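Local coordinates for protein putative 4-hydroxybenzoyl-CoA thioesterase (Geobacillus stearothermophilus, PDB 2OIW) that probably hydrolyses acyl-CoA thioesters, possibly 4-hydroxybenzoyl-CoA, as a member of the hotdog-fold thioesterases, at residues Y68-T73 with H93-V98; V74-E79 with I88-H93; G82-T87 with P116-D121. All coordinates share one frame; numbering follows the deposited sequence. Where two conformers were deposited one is given.

Contact 1 of 3, residues Y68-T73 with H93-V98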
ATOM      1  N   TYR A  68      15.209  -3.981   1.349  1.00 20.74           N
ATOM      2  CA  TYR A  68      15.189  -3.500  -0.025  1.00 20.39           C
ATOM      3  C   TYR A  68      16.575  -3.745  -0.652  1.00 19.89           C
ATOM      4  O   TYR A  68      17.568  -3.559   0.025  1.00 19.68           O
ATOM      5  CB  TYR A  68      14.867  -1.988  -0.029  1.00 20.09           C
ATOM      6  CG  TYR A  68      15.044  -1.316  -1.365  1.00 20.04           C
ATOM      7  CD1 TYR A  68      14.245  -1.674  -2.440  1.00 16.37           C
ATOM      8  CD2 TYR A  68      16.001  -0.307  -1.546  1.00 18.12           C
ATOM      9  CE1 TYR A  68      14.397  -1.063  -3.664  1.00 17.03           C
ATOM     10  CE2 TYR A  68      16.153   0.311  -2.762  1.00 18.96           C
ATOM     11  CZ  TYR A  68      15.364  -0.091  -3.825  1.00 17.33           C
ATOM     12  OH  TYR A  68      15.506   0.514  -5.035  1.00 19.11           O
ATOM     13  N   GLY A  69      16.640  -4.140  -1.928  1.00 19.18           N
ATOM     14  CA  GLY A  69      17.930  -4.229  -2.658  1.00 19.37           C
ATOM     15  C   GLY A  69      18.360  -5.622  -3.091  1.00 19.09           C
ATOM     16  O   GLY A  69      19.307  -5.784  -3.867  1.00 19.67           O
ATOM     17  N   GLN A  70      17.663  -6.629  -2.559  0.50 19.08           N
ATOM     18  CA  GLN A  70      17.883  -8.037  -2.868  0.50 18.75           C
ATOM     19  C   GLN A  70      16.508  -8.630  -3.169  0.50 18.46           C
ATOM     20  O   GLN A  70      15.531  -8.324  -2.469  0.50 18.20           O
ATOM     21  CB  GLN A  70      18.470  -8.774  -1.655  0.50 18.43           C
ATOM     22  CG  GLN A  70      19.783  -8.240  -1.094  0.50 19.52           C
ATOM     23  CD  GLN A  70      20.116  -8.811   0.295  0.50 19.47           C
ATOM     24  OE1 GLN A  70      19.726  -8.255   1.339  0.50 19.24           O
ATOM     25  NE2 GLN A  70      20.810  -9.939   0.304  0.50 20.38           N
ATOM     26  N   ASP A  71      16.421  -9.496  -4.181  1.00 17.80           N
ATOM     27  CA  ASP A  71      15.144 -10.160  -4.511  1.00 17.69           C
ATOM     28  C   ASP A  71      14.694 -11.098  -3.389  1.00 17.17           C
ATOM     29  O   ASP A  71      15.487 -11.500  -2.549  1.00 16.51           O
ATOM     30  CB  ASP A  71      15.245 -10.907  -5.852  1.00 17.66           C
ATOM     31  CG  ASP A  71      15.187  -9.951  -7.030  1.00 19.79           C
ATOM     32  OD1 ASP A  71      14.884  -8.744  -6.811  1.00 19.57           O
ATOM     33  OD2 ASP A  71      15.421 -10.401  -8.164  1.00 20.94           O
ATOM     34  N   VAL A  72      13.409 -11.405  -3.366  1.00 16.64           N
ATOM     35  CA  VAL A  72      12.856 -12.374  -2.417  1.00 16.42           C
ATOM     36  C   VAL A  72      12.093 -13.389  -3.235  1.00 15.76           C
ATOM     37  O   VAL A  72      11.696 -13.097  -4.374  1.00 15.25           O
ATOM     38  CB  VAL A  72      11.896 -11.726  -1.396  1.00 17.22           C
ATOM     39  CG1 VAL A  72      12.623 -10.617  -0.606  1.00 16.34           C
ATOM     40  CG2 VAL A  72      10.617 -11.219  -2.071  1.00 16.02           C
ATOM     41  N   THR A  73      11.949 -14.585  -2.678  1.00 15.53           N
ATOM     42  CA  THR A  73      11.201 -15.653  -3.317  1.00 16.34           C
ATOM     43  C   THR A  73      10.118 -16.142  -2.394  1.00 16.36           C
ATOM     44  O   THR A  73      10.381 -16.504  -1.244  1.00 16.00           O
ATOM     45  CB  THR A  73      12.102 -16.844  -3.704  1.00 16.66           C
ATOM     46  OG1 THR A  73      13.211 -16.349  -4.453  1.00 16.18           O
ATOM     47  CG2 THR A  73      11.343 -17.837  -4.546  1.00 17.40           C
ATOM     48  N   HIS A  93      11.620 -16.192   1.316  1.00 18.13           N
ATOM     49  CA  HIS A  93      13.053 -16.310   1.486  1.00 17.29           C
ATOM     50  C   HIS A  93      13.763 -15.082   0.881  1.00 17.53           C
ATOM     51  O   HIS A  93      13.276 -14.451  -0.071  1.00 15.92           O
ATOM     52  CB  HIS A  93      13.603 -17.571   0.793  1.00 17.91           C
ATOM     53  CG  HIS A  93      13.074 -18.867   1.333  1.00 18.90           C
ATOM     54  ND1 HIS A  93      13.800 -20.035   1.289  1.00 22.51           N
ATOM     55  CD2 HIS A  93      11.886 -19.188   1.908  1.00 19.79           C
ATOM     56  CE1 HIS A  93      13.092 -21.021   1.818  1.00 20.82           C
ATOM     57  NE2 HIS A  93      11.923 -20.532   2.201  1.00 18.12           N
ATOM     58  N   GLN A  94      14.921 -14.761   1.442  1.00 17.16           N
ATOM     59  CA  GLN A  94      15.812 -13.739   0.882  1.00 18.56           C
ATOM     60  C   GLN A  94      17.230 -14.212   1.167  1.00 19.09           C
ATOM     61  O   GLN A  94      17.500 -14.728   2.255  1.00 18.81           O
ATOM     62  CB  GLN A  94      15.558 -12.359   1.486  1.00 17.82           C
ATOM     63  CG  GLN A  94      16.412 -11.217   0.862  1.00 17.00           C
ATOM     64  CD  GLN A  94      15.991  -9.820   1.332  1.00 18.79           C
ATOM     65  OE1 GLN A  94      16.081  -9.490   2.516  1.00 18.51           O
ATOM     66  NE2 GLN A  94      15.537  -8.987   0.392  1.00 15.16           N
ATOM     67  N   ASN A  95      18.126 -14.080   0.189  1.00 19.56           N
ATOM     68  CA  ASN A  95      19.512 -14.525   0.390  1.00 20.00           C
ATOM     69  C   ASN A  95      19.591 -15.989   0.827  1.00 19.72           C
ATOM     70  O   ASN A  95      20.449 -16.365   1.622  1.00 19.06           O
ATOM     71  CB  ASN A  95      20.209 -13.629   1.428  1.00 20.98           C
ATOM     72  CG  ASN A  95      21.731 -13.700   1.327  1.00 23.59           C
ATOM     73  OD1 ASN A  95      22.294 -13.767   0.216  1.00 25.61           O
ATOM     74  ND2 ASN A  95      22.406 -13.721   2.481  1.00 25.10           N
ATOM     75  N   GLY A  96      18.652 -16.793   0.342  1.00 19.55           N
ATOM     76  CA  GLY A  96      18.608 -18.217   0.660  1.00 20.21           C
ATOM     77  C   GLY A  96      18.284 -18.540   2.112  1.00 20.60           C
ATOM     78  O   GLY A  96      18.637 -19.592   2.583  1.00 20.37           O
ATOM     79  N   VAL A  97      17.610 -17.635   2.818  1.00 20.80           N
ATOM     80  CA  VAL A  97      17.243 -17.829   4.229  1.00 21.36           C
ATOM     81  C   VAL A  97      15.709 -17.623   4.348  1.00 20.79           C
ATOM     82  O   VAL A  97      15.160 -16.692   3.740  1.00 19.89           O
ATOM     83  CB  VAL A  97      18.009 -16.797   5.154  1.00 21.90           C
ATOM     84  CG1 VAL A  97      17.573 -16.893   6.611  1.00 23.86           C
ATOM     85  CG2 VAL A  97      19.531 -16.986   5.088  1.00 22.95           C
ATOM     86  N   VAL A  98      15.021 -18.489   5.093  1.00 19.51           N
ATOM     87  CA  VAL A  98      13.591 -18.281   5.343  1.00 19.50           C
ATOM     88  C   VAL A  98      13.432 -17.068   6.267  1.00 19.03           C
ATOM     89  O   VAL A  98      14.057 -16.999   7.322  1.00 19.04           O
ATOM     90  CB  VAL A  98      12.882 -19.538   5.918  1.00 19.39           C
ATOM     91  CG1 VAL A  98      13.452 -19.937   7.241  1.00 21.28           C
ATOM     92  CG2 VAL A  98      11.375 -19.329   6.077  1.00 20.26           C
TER
HETATM   93  O   HOH W   1      17.350 -13.155  -2.302  1.00 25.52           O
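Thr73 and His93 form an antiparallel hydrogen-bonded pair: Thr73 N donates to His93 O and His93 N to Thr73 O, each over 2.9 Å and nearly straight at the hydrogen. Next to this ring of bonds, Val72 CA lies 3.2 Å from His93 O in a CA-H...O contact.

On the side of Val72 away from Thr73, toward Asp71 and Gln70, the backbones part, and a side chain and a water take over from backbone bonding. The Gln94 side chain reaches across to 68-73. Its CG is anti to the backbone N (chi1 -176°), and the extended chain carries NE2 to Gln70 O, to which it donates at 2.9 Å. The bond is bent, 135° at the hydrogen, and the amide nitrogen sits above the carbonyl plane of Gln70. NE2 is also bonded to Tyr67 O, which fixes the rotation of the amide. A water joins Asp71 O to Asn95 N, receiving from the latter and donating to the former.

Packing is modest. Val72 CG1 rests 3.5 Å from Gln94 NE2, and Gln70 CB lies 3.6 Å from the same nitrogen.

The contact is the open end of the beta hairpin formed by strands 72-81 and 85-94 in the antiparallel hotdog sheet, beside the type I' turn, Gln94 to Val97, that reverses the chain into strand 97-110.

Contact 2 of 3, residues V74-E79 with I88-H93; sequences VYTGIE and IYEEIH
Four backbone hydrogen bonds join Tyr75 to Glu91 and Gly77 to Tyr89. Both bonds of the first pair, Tyr75 N to Glu91 O and Glu91 N to Tyr75 O, lie in the carbonyl plane of their acceptor. In the second, Gly77 N meets Tyr89 O at 2.8 Å almost head-on, whereas the return bond from Tyr89 N to Gly77 O is more bent, its donor above the carbonyl plane.

On the face carrying Tyr75, Tyr89, Glu91 and His93, the carboxylate of Glu91 is gripped at both oxygens. Tyr89 OH donates to Glu91 OE2 over 2.7 Å, on the anti lone pair, and His93 NE2 donates to Glu91 OE1 over 2.8 Å, nearly in the imidazole plane. The latter bond fixes the histidine ring, whose face receives the edge of Tyr75: CE2 of Tyr75 stands over its centre, 3.6 Å from His93 CG, in a T-shaped stack with planes at 62°. Trp132 packs against Tyr75 and Glu91 and meets the Tyr89 ring edge-to-face.

On the other face, Glu90 CG lies between its backbone N and carbonyl carbon (chi1 46°), side by side with Thr76. A water accepts from Thr76 OG1 and donates to Glu90 OE1; Glu90 OE2 forms a salt bridge with Arg35 and a hydrogen bond with Ser104. Apolar contacts flank this polar centre, Val74 CG2 on Ile92 CG1 at 4.1 Å and Thr76 CG2 on Ile88 CG2 at 3.7 Å.

The pair is the central part of the 72-81/85-94 hairpin in the antiparallel hotdog sheet, whose face bearing Thr76, Ile88 and Ile92 is covered by helices 27-34, through Phe31, and 36-42, through Ile38.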
ATOM      1  N   VAL A  74       8.904 -16.159  -2.937  1.00 16.27           N
ATOM      2  CA  VAL A  74       7.727 -16.675  -2.255  1.00 16.99           C
ATOM      3  C   VAL A  74       7.473 -18.083  -2.739  1.00 17.92           C
ATOM      4  O   VAL A  74       7.397 -18.332  -3.948  1.00 17.80           O
ATOM      5  CB  VAL A  74       6.507 -15.759  -2.506  1.00 16.69           C
ATOM      6  CG1 VAL A  74       5.310 -16.158  -1.594  1.00 17.11           C
ATOM      7  CG2 VAL A  74       6.932 -14.272  -2.261  1.00 12.95           C
ATOM      8  N   TYR A  75       7.397 -19.005  -1.778  1.00 18.12           N
ATOM      9  CA  TYR A  75       6.991 -20.387  -2.017  1.00 18.04           C
ATOM     10  C   TYR A  75       5.611 -20.582  -1.440  1.00 18.56           C
ATOM     11  O   TYR A  75       5.373 -20.293  -0.266  1.00 18.16           O
ATOM     12  CB  TYR A  75       7.944 -21.344  -1.341  1.00 17.43           C
ATOM     13  CG  TYR A  75       9.358 -21.206  -1.832  1.00 19.17           C
ATOM     14  CD1 TYR A  75       9.793 -21.919  -2.962  1.00 19.40           C
ATOM     15  CD2 TYR A  75      10.266 -20.390  -1.174  1.00 17.80           C
ATOM     16  CE1 TYR A  75      11.095 -21.816  -3.415  1.00 19.52           C
ATOM     17  CE2 TYR A  75      11.582 -20.267  -1.639  1.00 19.20           C
ATOM     18  CZ  TYR A  75      11.979 -20.992  -2.748  1.00 18.12           C
ATOM     19  OH  TYR A  75      13.247 -20.880  -3.215  1.00 18.86           O
ATOM     20  N   THR A  76       4.717 -21.117  -2.257  1.00 18.59           N
ATOM     21  CA  THR A  76       3.313 -21.205  -1.904  1.00 19.05           C
ATOM     22  C   THR A  76       2.832 -22.600  -2.246  1.00 19.36           C
ATOM     23  O   THR A  76       2.967 -23.045  -3.380  1.00 18.51           O
ATOM     24  CB  THR A  76       2.487 -20.132  -2.646  1.00 19.14           C
ATOM     25  OG1 THR A  76       3.077 -18.829  -2.426  1.00 18.20           O
ATOM     26  CG2 THR A  76       1.038 -20.142  -2.128  1.00 20.25           C
ATOM     27  N   GLY A  77       2.312 -23.297  -1.242  1.00 18.94           N
ATOM     28  CA  GLY A  77       1.857 -24.665  -1.429  1.00 19.45           C
ATOM     29  C   GLY A  77       0.522 -24.854  -0.751  1.00 20.17           C
ATOM     30  O   GLY A  77       0.047 -23.964  -0.027  1.00 19.46           O
ATOM     31  N   ILE A  78      -0.059 -26.031  -0.961  1.00 20.40           N
ATOM     32  CA  ILE A  78      -1.329 -26.392  -0.362  1.00 21.23           C
ATOM     33  C   ILE A  78      -1.086 -27.311   0.833  1.00 21.60           C
ATOM     34  O   ILE A  78      -0.560 -28.406   0.667  1.00 20.55           O
ATOM     35  CB  ILE A  78      -2.245 -27.094  -1.409  1.00 22.03           C
ATOM     36  CG1 ILE A  78      -2.485 -26.184  -2.638  1.00 21.77           C
ATOM     37  CG2 ILE A  78      -3.572 -27.590  -0.760  1.00 21.13           C
ATOM     38  CD1 ILE A  78      -3.239 -24.896  -2.293  1.00 24.19           C
ATOM     39  N   GLU A  79      -1.451 -26.870   2.038  1.00 21.79           N
ATOM     40  CA  GLU A  79      -1.313 -27.749   3.210  1.00 22.71           C
ATOM     41  C   GLU A  79      -2.541 -28.655   3.434  1.00 21.64           C
ATOM     42  O   GLU A  79      -2.412 -29.779   3.920  1.00 21.82           O
ATOM     43  CB  GLU A  79      -1.032 -26.955   4.480  1.00 22.85           C
ATOM     44  CG  GLU A  79      -0.686 -27.855   5.656  1.00 26.01           C
ATOM     45  CD  GLU A  79      -0.528 -27.120   6.981  1.00 26.48           C
ATOM     46  OE1 GLU A  79      -1.319 -26.189   7.260  1.00 31.56           O
ATOM     47  OE2 GLU A  79       0.378 -27.512   7.766  1.00 33.17           O
ATOM     48  N   ILE A  88      -3.456 -22.848   2.797  1.00 20.21           N
ATOM     49  CA  ILE A  88      -2.209 -22.626   2.125  1.00 20.58           C
ATOM     50  C   ILE A  88      -1.067 -22.538   3.138  1.00 20.70           C
ATOM     51  O   ILE A  88      -1.201 -21.889   4.181  1.00 20.05           O
ATOM     52  CB  ILE A  88      -2.310 -21.307   1.356  1.00 21.10           C
ATOM     53  CG1 ILE A  88      -3.309 -21.423   0.186  1.00 20.42           C
ATOM     54  CG2 ILE A  88      -0.951 -20.803   0.936  1.00 20.65           C
ATOM     55  CD1 ILE A  88      -3.711 -20.069  -0.363  1.00 20.42           C
ATOM     56  N   TYR A  89       0.050 -23.189   2.828  1.00 20.18           N
ATOM     57  CA  TYR A  89       1.278 -22.960   3.555  1.00 20.60           C
ATOM     58  C   TYR A  89       2.221 -22.153   2.650  1.00 20.59           C
ATOM     59  O   TYR A  89       2.310 -22.431   1.460  1.00 21.04           O
ATOM     60  CB  TYR A  89       1.933 -24.274   4.032  1.00 21.25           C
ATOM     61  CG  TYR A  89       3.203 -23.999   4.785  1.00 21.87           C
ATOM     62  CD1 TYR A  89       3.166 -23.470   6.067  1.00 23.73           C
ATOM     63  CD2 TYR A  89       4.445 -24.203   4.188  1.00 20.67           C
ATOM     64  CE1 TYR A  89       4.338 -23.175   6.755  1.00 25.59           C
ATOM     65  CE2 TYR A  89       5.599 -23.914   4.848  1.00 23.44           C
ATOM     66  CZ  TYR A  89       5.550 -23.404   6.130  1.00 23.68           C
ATOM     67  OH  TYR A  89       6.720 -23.114   6.784  1.00 25.60           O
ATOM     68  N   GLU A  90       2.918 -21.167   3.202  1.00 19.54           N
ATOM     69  CA  GLU A  90       3.723 -20.259   2.372  1.00 19.89           C
ATOM     70  C   GLU A  90       4.937 -19.736   3.126  1.00 19.82           C
ATOM     71  O   GLU A  90       4.908 -19.596   4.371  1.00 19.94           O
ATOM     72  CB  GLU A  90       2.847 -19.099   1.830  1.00 20.22           C
ATOM     73  CG  GLU A  90       1.943 -18.480   2.917  1.00 20.38           C
ATOM     74  CD  GLU A  90       0.605 -17.940   2.417  1.00 24.16           C
ATOM     75  OE1 GLU A  90       0.402 -17.801   1.174  1.00 24.91           O
ATOM     76  OE2 GLU A  90      -0.254 -17.637   3.299  1.00 23.26           O
ATOM     77  N   GLU A  91       6.006 -19.451   2.384  1.00 18.48           N
ATOM     78  CA  GLU A  91       7.238 -18.954   2.986  1.00 18.54           C
ATOM     79  C   GLU A  91       7.836 -17.873   2.097  1.00 18.81           C
ATOM     80  O   GLU A  91       7.681 -17.917   0.884  1.00 18.71           O
ATOM     81  CB  GLU A  91       8.266 -20.087   3.133  1.00 18.73           C
ATOM     82  CG  GLU A  91       7.957 -21.094   4.190  1.00 18.83           C
ATOM     83  CD  GLU A  91       9.049 -22.123   4.355  1.00 21.95           C
ATOM     84  OE1 GLU A  91      10.031 -22.093   3.567  1.00 21.55           O
ATOM     85  OE2 GLU A  91       8.910 -22.984   5.260  1.00 20.31           O
ATOM     86  N   ILE A  92       8.500 -16.900   2.707  1.00 18.53           N
ATOM     87  CA  ILE A  92       9.295 -15.938   1.939  1.00 18.91           C
ATOM     88  C   ILE A  92      10.756 -16.061   2.331  1.00 18.15           C
ATOM     89  O   ILE A  92      11.082 -16.076   3.520  1.00 17.58           O
ATOM     90  CB  ILE A  92       8.799 -14.484   2.120  1.00 18.94           C
ATOM     91  CG1 ILE A  92       7.317 -14.376   1.770  1.00 19.44           C
ATOM     92  CG2 ILE A  92       9.576 -13.550   1.230  1.00 16.69           C
ATOM     93  CD1 ILE A  92       6.750 -13.027   2.055  1.00 19.44           C
ATOM     94  N   HIS A  93      11.620 -16.192   1.316  1.00 18.13           N
ATOM     95  CA  HIS A  93      13.053 -16.310   1.486  1.00 17.29           C
ATOM     96  C   HIS A  93      13.763 -15.082   0.881  1.00 17.53           C
ATOM     97  O   HIS A  93      13.276 -14.451  -0.071  1.00 15.92           O
ATOM     98  CB  HIS A  93      13.603 -17.571   0.793  1.00 17.91           C
ATOM     99  CG  HIS A  93      13.074 -18.867   1.333  1.00 18.90           C
ATOM    100  ND1 HIS A  93      13.800 -20.035   1.289  1.00 22.51           N
ATOM    101  CD2 HIS A  93      11.886 -19.188   1.908  1.00 19.79           C
ATOM    102  CE1 HIS A  93      13.092 -21.021   1.818  1.00 20.82           C
ATOM    103  NE2 HIS A  93      11.923 -20.532   2.201  1.00 18.12           N
TER
HETATM  104  O   HOH W   2       1.946 -17.266  -0.803  1.00 13.29           O

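Contact 3 of 3, residues G82-T87 with P116-D121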
ATOM      1  N   GLY A  82      -9.680 -28.727   1.661  1.00 19.78           N
ATOM      2  CA  GLY A  82     -10.882 -29.054   2.413  1.00 20.32           C
ATOM      3  C   GLY A  82     -12.048 -29.292   1.463  1.00 21.10           C
ATOM      4  O   GLY A  82     -11.859 -29.563   0.290  1.00 21.88           O
ATOM      5  N   ASN A  83     -13.271 -29.169   1.963  1.00 21.21           N
ATOM      6  CA  ASN A  83     -14.437 -29.333   1.111  1.00 21.20           C
ATOM      7  C   ASN A  83     -14.675 -28.096   0.263  1.00 21.04           C
ATOM      8  O   ASN A  83     -14.675 -28.180  -0.951  1.00 20.80           O
ATOM      9  CB  ASN A  83     -15.681 -29.692   1.944  1.00 20.63           C
ATOM     10  CG  ASN A  83     -16.859 -30.088   1.086  1.00 21.02           C
ATOM     11  OD1 ASN A  83     -16.710 -30.771   0.075  1.00 19.87           O
ATOM     12  ND2 ASN A  83     -18.048 -29.669   1.495  1.00 22.60           N
ATOM     13  N   THR A  84     -14.868 -26.949   0.920  1.00 21.52           N
ATOM     14  CA  THR A  84     -15.131 -25.682   0.241  1.00 22.05           C
ATOM     15  C   THR A  84     -13.975 -24.716   0.485  1.00 22.40           C
ATOM     16  O   THR A  84     -14.020 -23.558   0.039  1.00 23.04           O
ATOM     17  CB  THR A  84     -16.404 -25.003   0.793  1.00 21.90           C
ATOM     18  OG1 THR A  84     -16.156 -24.581   2.138  1.00 22.15           O
ATOM     19  CG2 THR A  84     -17.589 -25.946   0.760  1.00 21.68           C
ATOM     20  N   SER A  85     -12.965 -25.187   1.221  1.00 22.02           N
ATOM     21  CA  SER A  85     -11.825 -24.362   1.603  1.00 22.86           C
ATOM     22  C   SER A  85     -10.496 -24.984   1.266  1.00 22.68           C
ATOM     23  O   SER A  85     -10.419 -26.154   0.915  1.00 23.21           O
ATOM     24  CB  SER A  85     -11.861 -23.994   3.104  1.00 22.32           C
ATOM     25  OG  SER A  85     -11.862 -25.150   3.907  1.00 22.71           O
ATOM     26  N   LEU A  86      -9.447 -24.185   1.350  1.00 22.76           N
ATOM     27  CA  LEU A  86      -8.121 -24.741   1.255  1.00 23.93           C
ATOM     28  C   LEU A  86      -7.220 -23.956   2.173  1.00 22.83           C
ATOM     29  O   LEU A  86      -7.454 -22.785   2.435  1.00 23.60           O
ATOM     30  CB  LEU A  86      -7.632 -24.787  -0.213  1.00 25.59           C
ATOM     31  CG  LEU A  86      -6.976 -23.619  -0.941  1.00 27.62           C
ATOM     32  CD1 LEU A  86      -7.014 -23.869  -2.464  1.00 30.42           C
ATOM     33  CD2 LEU A  86      -7.656 -22.316  -0.641  1.00 35.15           C
ATOM     34  N   THR A  87      -6.240 -24.641   2.733  1.00 22.51           N
ATOM     35  CA  THR A  87      -5.319 -24.043   3.685  1.00 21.01           C
ATOM     36  C   THR A  87      -3.982 -24.056   2.973  1.00 21.16           C
ATOM     37  O   THR A  87      -3.454 -25.136   2.594  1.00 20.58           O
ATOM     38  CB  THR A  87      -5.268 -24.847   4.974  1.00 20.63           C
ATOM     39  OG1 THR A  87      -6.599 -24.948   5.507  1.00 21.62           O
ATOM     40  CG2 THR A  87      -4.340 -24.201   5.984  1.00 18.84           C
ATOM     41  N   PRO A 116     -20.704 -20.973  -0.239  1.00 28.84           N
ATOM     42  CA  PRO A 116     -19.411 -21.612  -0.438  1.00 28.03           C
ATOM     43  C   PRO A 116     -19.610 -22.870  -1.258  1.00 27.34           C
ATOM     44  O   PRO A 116     -20.626 -23.523  -1.126  1.00 27.16           O
ATOM     45  CB  PRO A 116     -18.978 -21.965   0.977  1.00 28.51           C
ATOM     46  CG  PRO A 116     -19.718 -21.004   1.850  1.00 28.27           C
ATOM     47  CD  PRO A 116     -21.052 -20.918   1.199  1.00 28.72           C
ATOM     48  N   GLU A 117     -18.660 -23.178  -2.127  1.00 27.19           N
ATOM     49  CA  GLU A 117     -18.841 -24.186  -3.159  1.00 27.31           C
ATOM     50  C   GLU A 117     -17.813 -25.282  -2.945  1.00 27.14           C
ATOM     51  O   GLU A 117     -16.623 -25.009  -2.894  1.00 27.29           O
ATOM     52  CB  GLU A 117     -18.699 -23.551  -4.564  1.00 27.25           C
ATOM     53  CG  GLU A 117     -19.022 -24.468  -5.789  1.00 26.68           C
ATOM     54  CD  GLU A 117     -18.448 -23.954  -7.126  1.00 27.80           C
ATOM     55  OE1 GLU A 117     -17.247 -23.624  -7.199  1.00 27.11           O
ATOM     56  OE2 GLU A 117     -19.195 -23.888  -8.129  1.00 30.28           O
ATOM     57  N   PRO A 118     -18.273 -26.515  -2.737  1.00 27.38           N
ATOM     58  CA  PRO A 118     -17.328 -27.614  -2.857  1.00 27.63           C
ATOM     59  C   PRO A 118     -16.448 -27.449  -4.095  1.00 27.84           C
ATOM     60  O   PRO A 118     -16.952 -27.364  -5.235  1.00 27.46           O
ATOM     61  CB  PRO A 118     -18.239 -28.842  -2.966  1.00 27.15           C
ATOM     62  CG  PRO A 118     -19.412 -28.482  -2.093  1.00 27.49           C
ATOM     63  CD  PRO A 118     -19.613 -26.981  -2.318  1.00 27.31           C
ATOM     64  N   ILE A 119     -15.145 -27.361  -3.845  1.00 27.27           N
ATOM     65  CA  ILE A 119     -14.159 -27.210  -4.893  1.00 27.45           C
ATOM     66  C   ILE A 119     -14.420 -28.252  -5.983  1.00 28.08           C
ATOM     67  O   ILE A 119     -14.465 -29.436  -5.695  1.00 28.01           O
ATOM     68  CB  ILE A 119     -12.753 -27.383  -4.319  1.00 26.98           C
ATOM     69  CG1 ILE A 119     -12.519 -26.352  -3.205  1.00 25.98           C
ATOM     70  CG2 ILE A 119     -11.712 -27.324  -5.426  1.00 26.96           C
ATOM     71  CD1 ILE A 119     -11.186 -26.484  -2.495  1.00 23.24           C
ATOM     72  N   PRO A 120     -14.658 -27.813  -7.233  1.00 28.67           N
ATOM     73  CA  PRO A 120     -14.926 -28.825  -8.272  1.00 29.25           C
ATOM     74  C   PRO A 120     -13.753 -29.805  -8.437  1.00 29.41           C
ATOM     75  O   PRO A 120     -12.593 -29.444  -8.190  1.00 28.80           O
ATOM     76  CB  PRO A 120     -15.133 -27.989  -9.551  1.00 29.20           C
ATOM     77  CG  PRO A 120     -15.508 -26.622  -9.071  1.00 28.92           C
ATOM     78  CD  PRO A 120     -14.748 -26.439  -7.757  1.00 28.96           C
ATOM     79  N   ASP A 121     -14.066 -31.025  -8.862  1.00 30.42           N
ATOM     80  CA  ASP A 121     -13.068 -32.095  -8.924  1.00 31.13           C
ATOM     81  C   ASP A 121     -11.859 -31.777  -9.807  1.00 31.20           C
ATOM     82  O   ASP A 121     -10.716 -32.082  -9.417  1.00 30.73           O
ATOM     83  CB  ASP A 121     -13.707 -33.438  -9.306  1.00 32.27           C
ATOM     84  CG  ASP A 121     -13.975 -34.321  -8.091  1.00 34.65           C
ATOM     85  OD1 ASP A 121     -13.197 -34.276  -7.106  1.00 37.56           O
ATOM     86  OD2 ASP A 121     -14.959 -35.085  -8.127  1.00 38.97           O
TER
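The amide of Asn83 runs alongside the ring of Pro118: OD1 of Asn83 is 3.9 Å from Pro118 CB, and ND2 faces CG of the same proline. The backbones are joined by one hydrogen bond, Ile119 N to Asn83 O at 3.0 Å, in the carbonyl plane. Asn83 O also receives a CA-H...O contact from Pro118 and a hydrogen bond from Arg124 NH2, while NH1 of Arg124 bonds to Gly82 O.

Thr84 divides its branches between two prolines. Its chi1 of 68° holds OG1 between the backbone N and the carbonyl carbon and leaves CG2 beside the N, where the methyl packs 3.6 Å from Pro118 N and close to Pro118 CD. CB and OG1 are turned to Pro116, with Thr84 CB 4.0 Å from Pro116 CB. At the surface of the hotdog fold, the turn entering strand 85-94 is thus set against the loop that leads from strand 115-116 into helix 121-128, with Pro120 at the N-cap position of that helix.

Ile119 is the buried member of the group. With CG1 anti to its carbonyl carbon (chi1 -58°) and CD1 extended beyond it, the chain passes Asn83 O, 3.6 Å from CG1 of Ile119, and ends with CD1 3.5 Å from Ser85 O. Ile81, Phe42 and Leu127 also touch this side chain. The CB of Glu117 turns away from 82-87, and its carboxylate is bonded to Asn108 and Asn110.

How the contacts relate
The three contacts are spread along strand 85-94. Contact 1 lies at one end of the strand, contact 2 in its middle and contact 3 at the other end; the centres of contacts 1 and 3 are about 32 Å apart, flanking the middle of the molecule. Contact 2 falls inside the span of chain that contact 1 closes, with His93 common to both, and the two pair strand 72-81 with 85-94. Contact 3 crosses both in chain order. It adjoins contact 2 through a probable hydrogen bond, Glu79 N to Thr87 O, and packing of Ile78 on Leu86. One strand thus carries all three contacts, linking the hairpin at its far end to the loop before helix 121-128.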